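Beta-N-acetylglucosaminidase Nag2 (Vibrio harveyi, PDB 6EZS) probably hydrolyses terminal non-reducing N-acetyl-D-hexosamine residues from N-acetyl-beta-D-hexosaminides, as a glycoside hydrolase of family 20. Local coordinates at residues A[272-277]-A[580-585]; A[529-534]-A[594-599]. All coordinates share one frame; numbering follows the deposited sequence.

Overall arrangement
Both contacts lie in the catalytic TIM barrel of this family 20 enzyme, with centres about 13 Å apart, and both reach the same bound N-acetylglucosamine. In contact 1, the loop after strand 265-271 meets the end of strand 574-581, and Arg-274 and Glu-584 hold the O3 and O4 side of the sugar. In contact 2, segment 529-534 offers Tyr-530 and Asp-532 to O1 and O6, while its backbone is tied to segment 594-599. The two contacts touch directly. Ala-580 O lies 2.9 Å from Leu-531 N, a probable hydrogen bond, and Trp-582 NE1 packs 3.5 Å from Tyr-530 CZ. Trp-546 NE1 adds a further bond to the sugar.

Contact 1: A[272-277]-A[580-585]; sequences CARHFH and ALWCEI. With NAG (2-acetamido-2-deoxy-beta-D-glucopyranose), chain C.
Arg-274 and Glu-584 extend alongside each other toward the sugar, at the C-terminal ends of adjacent TIM-barrel strands. Their guanidinium and carboxylate planes are turned 42° apart. Glu-584 OE2 lies over one guanidinium face, 3.6 Å from Arg-274 NH1. This is a long salt bridge of charges alone, since no N-H points at the oxygen. Both groups bind the same hydroxyl. NAG O4 donates to Glu-584 OE2 at 2.6 Å and accepts from Arg-274 NH1 at 3.0 Å, while Arg-274 NH2 reaches NAG O3 in the guanidinium plane. A kink at the arginine CB-CG bond turns the guanidinium toward the sugar. Glu-305 and Asp-271 form further salt bridges with Arg-274 and probably help to fix its head.

Trp-582 forms the floor under the sugar. NAG C3 sits 3.7 Å above the indole plane, offset toward the rim. The indole and guanidinium planes are 69° apart, and Trp-582 CE3 comes near the guanidinium edge, 3.5 Å from Arg-274 NH1. With O4 bound by both groups, the site is consistent with a sugar that carries no further residue on O4.

Farther from the sugar, Thr-335 binds His-275 NE2. The ring's other nitrogen, ND1, donates to Cys-583 O at 2.7 Å, with an N-H...O angle of 171° and the oxygen in the ring plane.

Contact 2: A[529-534]-A[594-599]; sequences TYLDMT and YMIFPR. With NAG (2-acetamido-2-deoxy-beta-D-glucopyranose), chain C.
The Arg-599 guanidinium lies with one face against Leu-531 CA and with backbone carbonyls at its edge. Arg-599 NH1 donates to Met-533 O at 2.7 Å. That oxygen lies in the guanidinium plane, but the donor sits 39° above the carbonyl plane. A second, weak bond runs from Arg-599 NH2 to the same oxygen at 3.1 Å. NH2 also donates to Met-595 O, four residues earlier, across the helix break at Phe-597 and cis-Pro-598, at 3.0 Å and nearly straight (170°), again in the guanidinium plane. Leu-531 O is close to NH2 as well. The Tyr-530 ring points the opposite way, into the active site of the TIM barrel. Trp-582 packs edge-to-face with it. NAG O1 lies at its edge, in plane, and is hydrogen-bonded to Tyr-530 OH at 3.0 Å.

Segment 529-534 makes a type I beta turn from Tyr-530 to Met-533. The turn directs Leu-531 O and Met-533 O toward the end of helix 589-596, and Asp-532 toward the sugar. Asp-532 CG stands between its backbone N and carbonyl carbon (chi1 57°). That rotation brings the carboxylate to NAG O6, which donates to OD2 at 2.6 Å.

Apolar groups fill in around the arginine. Leu-531 and Arg-599 run antiparallel alongside one another, with Leu-531 CD2 3.7 Å from Arg-599 CB. Leu-531 CD1 rests on Ile-596. The Met-595 chain curls, and its CE lies 3.5 Å from both Leu-531 O and Met-533 O.

Leu-550 O is a further acceptor for NH1. The buried arginine charge is probably balanced largely by backbone carbonyl dipoles. These bonds tie the turn to the helix end, and Arg-599 probably acts as a second-shell residue that helps to position Asp-532 and Tyr-530.

Contact 1: A[272-277]-A[580-585]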
loop_
_atom_site.group_PDB
_atom_site.type_symbol
_atom_site.label_atom_id
_atom_site.label_comp_id
_atom_site.label_asym_id
_atom_site.label_seq_id
_atom_site.Cartn_x
_atom_site.Cartn_y
_atom_site.Cartn_z
ATOM N N CYS A 272 -2.581 -5.653 -0.416
ATOM C CA CYS A 272 -3.780 -6.471 -0.673
ATOM C C CYS A 272 -3.926 -7.685 0.258
ATOM O O CYS A 272 -4.907 -8.432 0.166
ATOM C CB CYS A 272 -3.773 -6.960 -2.114
ATOM S SG CYS A 272 -3.940 -5.642 -3.328
ATOM N N ALA A 273 -2.967 -7.890 1.148
ATOM C CA ALA A 273 -3.016 -9.003 2.083
ATOM C C ALA A 273 -3.869 -8.679 3.296
ATOM O O ALA A 273 -4.662 -9.499 3.739
ATOM C CB ALA A 273 -1.612 -9.377 2.520
ATOM N N ARG A 274 -3.672 -7.505 3.871
ATOM C CA ARG A 274 -4.448 -7.100 5.057
ATOM C C ARG A 274 -5.934 -7.039 4.765
ATOM O O ARG A 274 -6.743 -7.480 5.562
ATOM C CB ARG A 274 -3.972 -5.754 5.597
ATOM C CG ARG A 274 -2.744 -5.829 6.487
ATOM C CD ARG A 274 -1.672 -6.798 5.985
ATOM N NE ARG A 274 -0.537 -6.870 6.910
ATOM C CZ ARG A 274 0.426 -5.962 7.017
ATOM N NH1 ARG A 274 0.443 -4.883 6.216
ATOM N NH2 ARG A 274 1.385 -6.141 7.925
ATOM N N HIS A 275 -6.273 -6.475 3.618
ATOM C CA HIS A 275 -7.613 -6.509 3.081
ATOM C C HIS A 275 -7.525 -6.713 1.570
ATOM O O HIS A 275 -6.635 -6.183 0.903
ATOM C CB HIS A 275 -8.358 -5.221 3.439
ATOM C CG HIS A 275 -8.841 -5.195 4.854
ATOM N ND1 HIS A 275 -8.210 -4.481 5.846
ATOM C CD2 HIS A 275 -9.866 -5.842 5.455
ATOM C CE1 HIS A 275 -8.833 -4.681 6.994
ATOM N NE2 HIS A 275 -9.844 -5.497 6.782
ATOM N N PHE A 276 -8.454 -7.502 1.047
ATOM C CA PHE A 276 -8.481 -7.835 -0.344
ATOM C C PHE A 276 -9.230 -6.739 -1.097
ATOM O O PHE A 276 -10.305 -6.334 -0.689
ATOM C CB PHE A 276 -9.168 -9.182 -0.535
ATOM C CG PHE A 276 -9.299 -9.588 -1.968
ATOM C CD1 PHE A 276 -8.193 -9.997 -2.687
ATOM C CD2 PHE A 276 -10.528 -9.540 -2.610
ATOM C CE1 PHE A 276 -8.312 -10.369 -4.020
ATOM C CE2 PHE A 276 -10.655 -9.914 -3.938
ATOM C CZ PHE A 276 -9.547 -10.329 -4.642
ATOM N N HIS A 277 -8.648 -6.270 -2.194
ATOM C CA HIS A 277 -9.264 -5.281 -3.055
ATOM C C HIS A 277 -9.491 -5.979 -4.367
ATOM O O HIS A 277 -8.574 -6.612 -4.894
ATOM C CB HIS A 277 -8.318 -4.092 -3.229
ATOM C CG HIS A 277 -7.651 -3.679 -1.955
ATOM N ND1 HIS A 277 -8.354 -3.155 -0.892
ATOM C CD2 HIS A 277 -6.365 -3.768 -1.552
ATOM C CE1 HIS A 277 -7.521 -2.926 0.108
ATOM N NE2 HIS A 277 -6.308 -3.279 -0.271
ATOM N N ALA A 580 3.480 4.115 -0.363
ATOM C CA ALA A 580 2.838 2.845 -0.005
ATOM C C ALA A 580 1.568 3.036 0.787
ATOM O O ALA A 580 1.479 3.940 1.608
ATOM C CB ALA A 580 3.795 1.936 0.758
ATOM N N LEU A 581 0.602 2.149 0.534
ATOM C CA LEU A 581 -0.652 2.109 1.273
ATOM C C LEU A 581 -0.749 0.786 2.009
ATOM O O LEU A 581 -0.908 -0.253 1.400
ATOM C CB LEU A 581 -1.856 2.285 0.349
ATOM C CG LEU A 581 -3.184 2.540 1.073
ATOM C CD1 LEU A 581 -3.204 3.887 1.801
ATOM C CD2 LEU A 581 -4.342 2.464 0.096
ATOM N N TRP A 582 -0.639 0.843 3.326
ATOM C CA TRP A 582 -0.824 -0.322 4.181
ATOM C C TRP A 582 -2.288 -0.335 4.589
ATOM O O TRP A 582 -2.870 0.714 4.858
ATOM C CB TRP A 582 0.122 -0.245 5.367
ATOM C CG TRP A 582 1.533 -0.149 4.924
ATOM C CD1 TRP A 582 2.314 0.976 4.865
ATOM C CD2 TRP A 582 2.345 -1.220 4.421
ATOM N NE1 TRP A 582 3.564 0.661 4.391
ATOM C CE2 TRP A 582 3.609 -0.677 4.110
ATOM C CE3 TRP A 582 2.127 -2.588 4.212
ATOM C CZ2 TRP A 582 4.643 -1.451 3.601
ATOM C CZ3 TRP A 582 3.164 -3.359 3.725
ATOM C CH2 TRP A 582 4.402 -2.793 3.425
ATOM N N CYS A 583 -2.894 -1.516 4.604
ATOM C CA CYS A 583 -4.356 -1.605 4.588
ATOM C C CYS A 583 -4.984 -2.238 5.801
ATOM O O CYS A 583 -6.103 -2.750 5.703
ATOM C CB CYS A 583 -4.813 -2.294 3.305
ATOM S SG CYS A 583 -4.670 -1.174 1.906
ATOM N N GLU A 584 -4.313 -2.120 6.951
ATOM C CA GLU A 584 -4.842 -2.605 8.246
ATOM C C GLU A 584 -6.249 -2.088 8.550
ATOM O O GLU A 584 -7.057 -2.816 9.099
ATOM C CB GLU A 584 -3.954 -2.190 9.427
ATOM C CG GLU A 584 -2.693 -3.001 9.626
ATOM C CD GLU A 584 -1.543 -2.532 8.777
ATOM O OE1 GLU A 584 -1.769 -1.804 7.780
ATOM O OE2 GLU A 584 -0.404 -2.903 9.109
ATOM N N ILE A 585 -6.515 -0.830 8.221
ATOM C CA ILE A 585 -7.843 -0.222 8.448
ATOM C C ILE A 585 -8.500 0.341 7.176
ATOM O O ILE A 585 -9.409 1.150 7.240
ATOM C CB ILE A 585 -7.783 0.837 9.569
ATOM C CG1 ILE A 585 -6.681 1.875 9.301
ATOM C CG2 ILE A 585 -7.526 0.141 10.885
ATOM C CD1 ILE A 585 -6.664 3.037 10.267
HETATM C C1 NAG C . 5.357 -0.705 7.785
HETATM C C2 NAG C . 5.351 -2.254 7.756
HETATM C C3 NAG C . 3.979 -2.873 7.481
HETATM C C4 NAG C . 2.872 -2.200 8.263
HETATM C C5 NAG C . 3.071 -0.691 8.270
HETATM C C6 NAG C . 2.049 0.036 9.142
HETATM C C7 NAG C . 7.276 -3.521 6.785
HETATM C C8 NAG C . 7.956 -3.800 5.477
HETATM N N2 NAG C . 6.251 -2.683 6.658
HETATM O O1 NAG C . 6.603 -0.173 8.210
HETATM O O3 NAG C . 3.991 -4.254 7.828
HETATM O O4 NAG C . 1.649 -2.569 7.628
HETATM O O5 NAG C . 4.378 -0.448 8.769
HETATM O O6 NAG C . 2.070 1.424 8.795
HETATM O O7 NAG C . 7.634 -4.034 7.838
#

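Contact 2: A[529-534]-A[594-599]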
loop_
_atom_site.group_PDB
_atom_site.type_symbol
_atom_site.label_atom_id
_atom_site.label_comp_id
_atom_site.label_asym_id
_atom_site.label_seq_id
_atom_site.Cartn_x
_atom_site.Cartn_y
_atom_site.Cartn_z
ATOM N N THR A 529 6.162 8.954 3.017
ATOM C CA THR A 529 5.523 8.239 1.893
ATOM C C THR A 529 4.444 7.212 2.273
ATOM O O THR A 529 3.859 6.587 1.386
ATOM C CB THR A 529 6.579 7.538 1.017
ATOM O OG1 THR A 529 7.266 6.554 1.796
ATOM C CG2 THR A 529 7.582 8.538 0.459
ATOM N N TYR A 530 4.155 7.061 3.567
ATOM C CA TYR A 530 3.131 6.110 4.025
ATOM C C TYR A 530 1.757 6.761 4.051
ATOM O O TYR A 530 1.422 7.506 4.965
ATOM C CB TYR A 530 3.475 5.560 5.408
ATOM C CG TYR A 530 4.495 4.430 5.454
ATOM C CD1 TYR A 530 5.412 4.224 4.435
ATOM C CD2 TYR A 530 4.550 3.586 6.552
ATOM C CE1 TYR A 530 6.336 3.211 4.507
ATOM C CE2 TYR A 530 5.480 2.593 6.644
ATOM C CZ TYR A 530 6.371 2.405 5.618
ATOM O OH TYR A 530 7.290 1.387 5.705
ATOM N N LEU A 531 0.966 6.436 3.038
ATOM C CA LEU A 531 -0.371 6.970 2.864
ATOM C C LEU A 531 -1.404 6.407 3.842
ATOM O O LEU A 531 -2.518 6.934 3.886
ATOM C CB LEU A 531 -0.825 6.735 1.429
ATOM C CG LEU A 531 0.077 7.412 0.391
ATOM C CD1 LEU A 531 -0.447 7.226 -1.019
ATOM C CD2 LEU A 531 0.224 8.908 0.663
ATOM N N ASP A 532 -1.037 5.382 4.622
ATOM C CA ASP A 532 -1.891 4.914 5.728
ATOM C C ASP A 532 -1.909 5.865 6.911
ATOM O O ASP A 532 -2.792 5.772 7.776
ATOM C CB ASP A 532 -1.581 3.461 6.188
ATOM C CG ASP A 532 -0.132 3.243 6.622
ATOM O OD1 ASP A 532 0.791 3.734 5.937
ATOM O OD2 ASP A 532 0.086 2.537 7.630
ATOM N N MET A 533 -0.958 6.795 6.934
ATOM C CA MET A 533 -0.911 7.786 7.976
ATOM C C MET A 533 -2.026 8.827 7.842
ATOM O O MET A 533 -2.370 9.237 6.731
ATOM C CB MET A 533 0.432 8.498 7.970
ATOM C CG MET A 533 1.615 7.599 8.235
ATOM S SD MET A 533 1.552 6.899 9.891
ATOM C CE MET A 533 1.854 5.201 9.394
ATOM N N THR A 534 -2.552 9.262 8.985
ATOM C CA THR A 534 -3.591 10.280 9.046
ATOM C C THR A 534 -3.183 11.541 8.296
ATOM O O THR A 534 -2.001 11.857 8.179
ATOM C CB THR A 534 -3.952 10.672 10.507
ATOM O OG1 THR A 534 -2.786 11.113 11.238
ATOM C CG2 THR A 534 -4.621 9.504 11.243
ATOM N N TYR A 594 -9.825 8.092 -0.284
ATOM C CA TYR A 594 -9.643 9.127 0.736
ATOM C C TYR A 594 -8.206 9.186 1.227
ATOM O O TYR A 594 -7.648 10.286 1.380
ATOM C CB TYR A 594 -10.593 8.884 1.926
ATOM C CG TYR A 594 -10.621 10.027 2.922
ATOM C CD1 TYR A 594 -11.462 11.136 2.727
ATOM C CD2 TYR A 594 -9.811 10.005 4.063
ATOM C CE1 TYR A 594 -11.493 12.189 3.637
ATOM C CE2 TYR A 594 -9.839 11.055 4.978
ATOM C CZ TYR A 594 -10.679 12.144 4.760
ATOM O OH TYR A 594 -10.685 13.183 5.671
ATOM N N MET A 595 -7.603 8.018 1.456
ATOM C CA MET A 595 -6.219 7.992 1.939
ATOM C C MET A 595 -5.206 8.332 0.837
ATOM O O MET A 595 -4.262 9.091 1.080
ATOM C CB MET A 595 -5.884 6.666 2.619
ATOM C CG MET A 595 -6.789 6.323 3.799
ATOM S SD MET A 595 -6.908 7.567 5.107
ATOM C CE MET A 595 -5.298 7.477 5.887
ATOM N N ILE A 596 -5.409 7.796 -0.367
ATOM C CA ILE A 596 -4.434 7.960 -1.465
ATOM C C ILE A 596 -4.413 9.402 -2.018
ATOM O O ILE A 596 -3.353 9.932 -2.341
ATOM C CB ILE A 596 -4.693 6.934 -2.600
ATOM C CG1 ILE A 596 -4.450 5.505 -2.098
ATOM C CG2 ILE A 596 -3.792 7.169 -3.802
ATOM C CD1 ILE A 596 -5.073 4.446 -2.987
ATOM N N PHE A 597 -5.589 10.015 -2.118
ATOM C CA PHE A 597 -5.756 11.302 -2.773
ATOM C C PHE A 597 -6.162 12.393 -1.774
ATOM O O PHE A 597 -7.071 12.165 -0.977
ATOM C CB PHE A 597 -6.833 11.156 -3.839
ATOM C CG PHE A 597 -6.466 10.191 -4.913
ATOM C CD1 PHE A 597 -5.543 10.547 -5.899
ATOM C CD2 PHE A 597 -7.026 8.921 -4.943
ATOM C CE1 PHE A 597 -5.192 9.656 -6.898
ATOM C CE2 PHE A 597 -6.671 8.025 -5.945
ATOM C CZ PHE A 597 -5.750 8.393 -6.919
ATOM N N PRO A 598 -5.548 13.578 -1.815
ATOM C CA PRO A 598 -4.628 14.063 -2.867
ATOM C C PRO A 598 -3.123 13.822 -2.669
ATOM O O PRO A 598 -2.332 14.319 -3.475
ATOM C CB PRO A 598 -4.855 15.575 -2.806
ATOM C CG PRO A 598 -5.063 15.813 -1.342
ATOM C CD PRO A 598 -5.821 14.621 -0.816
ATOM N N ARG A 599 -2.711 13.107 -1.627
ATOM C CA ARG A 599 -1.281 13.027 -1.331
ATOM C C ARG A 599 -0.450 12.369 -2.431
ATOM O O ARG A 599 0.689 12.771 -2.651
ATOM C CB ARG A 599 -1.021 12.369 0.020
ATOM C CG ARG A 599 -1.438 13.266 1.183
ATOM C CD ARG A 599 -1.241 12.576 2.510
ATOM N NE ARG A 599 -2.083 11.396 2.622
ATOM C CZ ARG A 599 -2.188 10.650 3.706
ATOM N NH1 ARG A 599 -1.521 10.960 4.809
ATOM N NH2 ARG A 599 -2.984 9.588 3.695
HETATM C C1 NAG C . 5.357 -0.705 7.785
HETATM C C2 NAG C . 5.351 -2.254 7.756
HETATM C C3 NAG C . 3.979 -2.873 7.481
HETATM C C4 NAG C . 2.872 -2.200 8.263
HETATM C C5 NAG C . 3.071 -0.691 8.270
HETATM C C6 NAG C . 2.049 0.036 9.142
HETATM C C7 NAG C . 7.276 -3.521 6.785
HETATM C C8 NAG C . 7.956 -3.800 5.477
HETATM N N2 NAG C . 6.251 -2.683 6.658
HETATM O O1 NAG C . 6.603 -0.173 8.210
HETATM O O3 NAG C . 3.991 -4.254 7.828
HETATM O O4 NAG C . 1.649 -2.569 7.628
HETATM O O5 NAG C . 4.378 -0.448 8.769
HETATM O O6 NAG C . 2.070 1.424 8.795
HETATM O O7 NAG C . 7.634 -4.034 7.838
#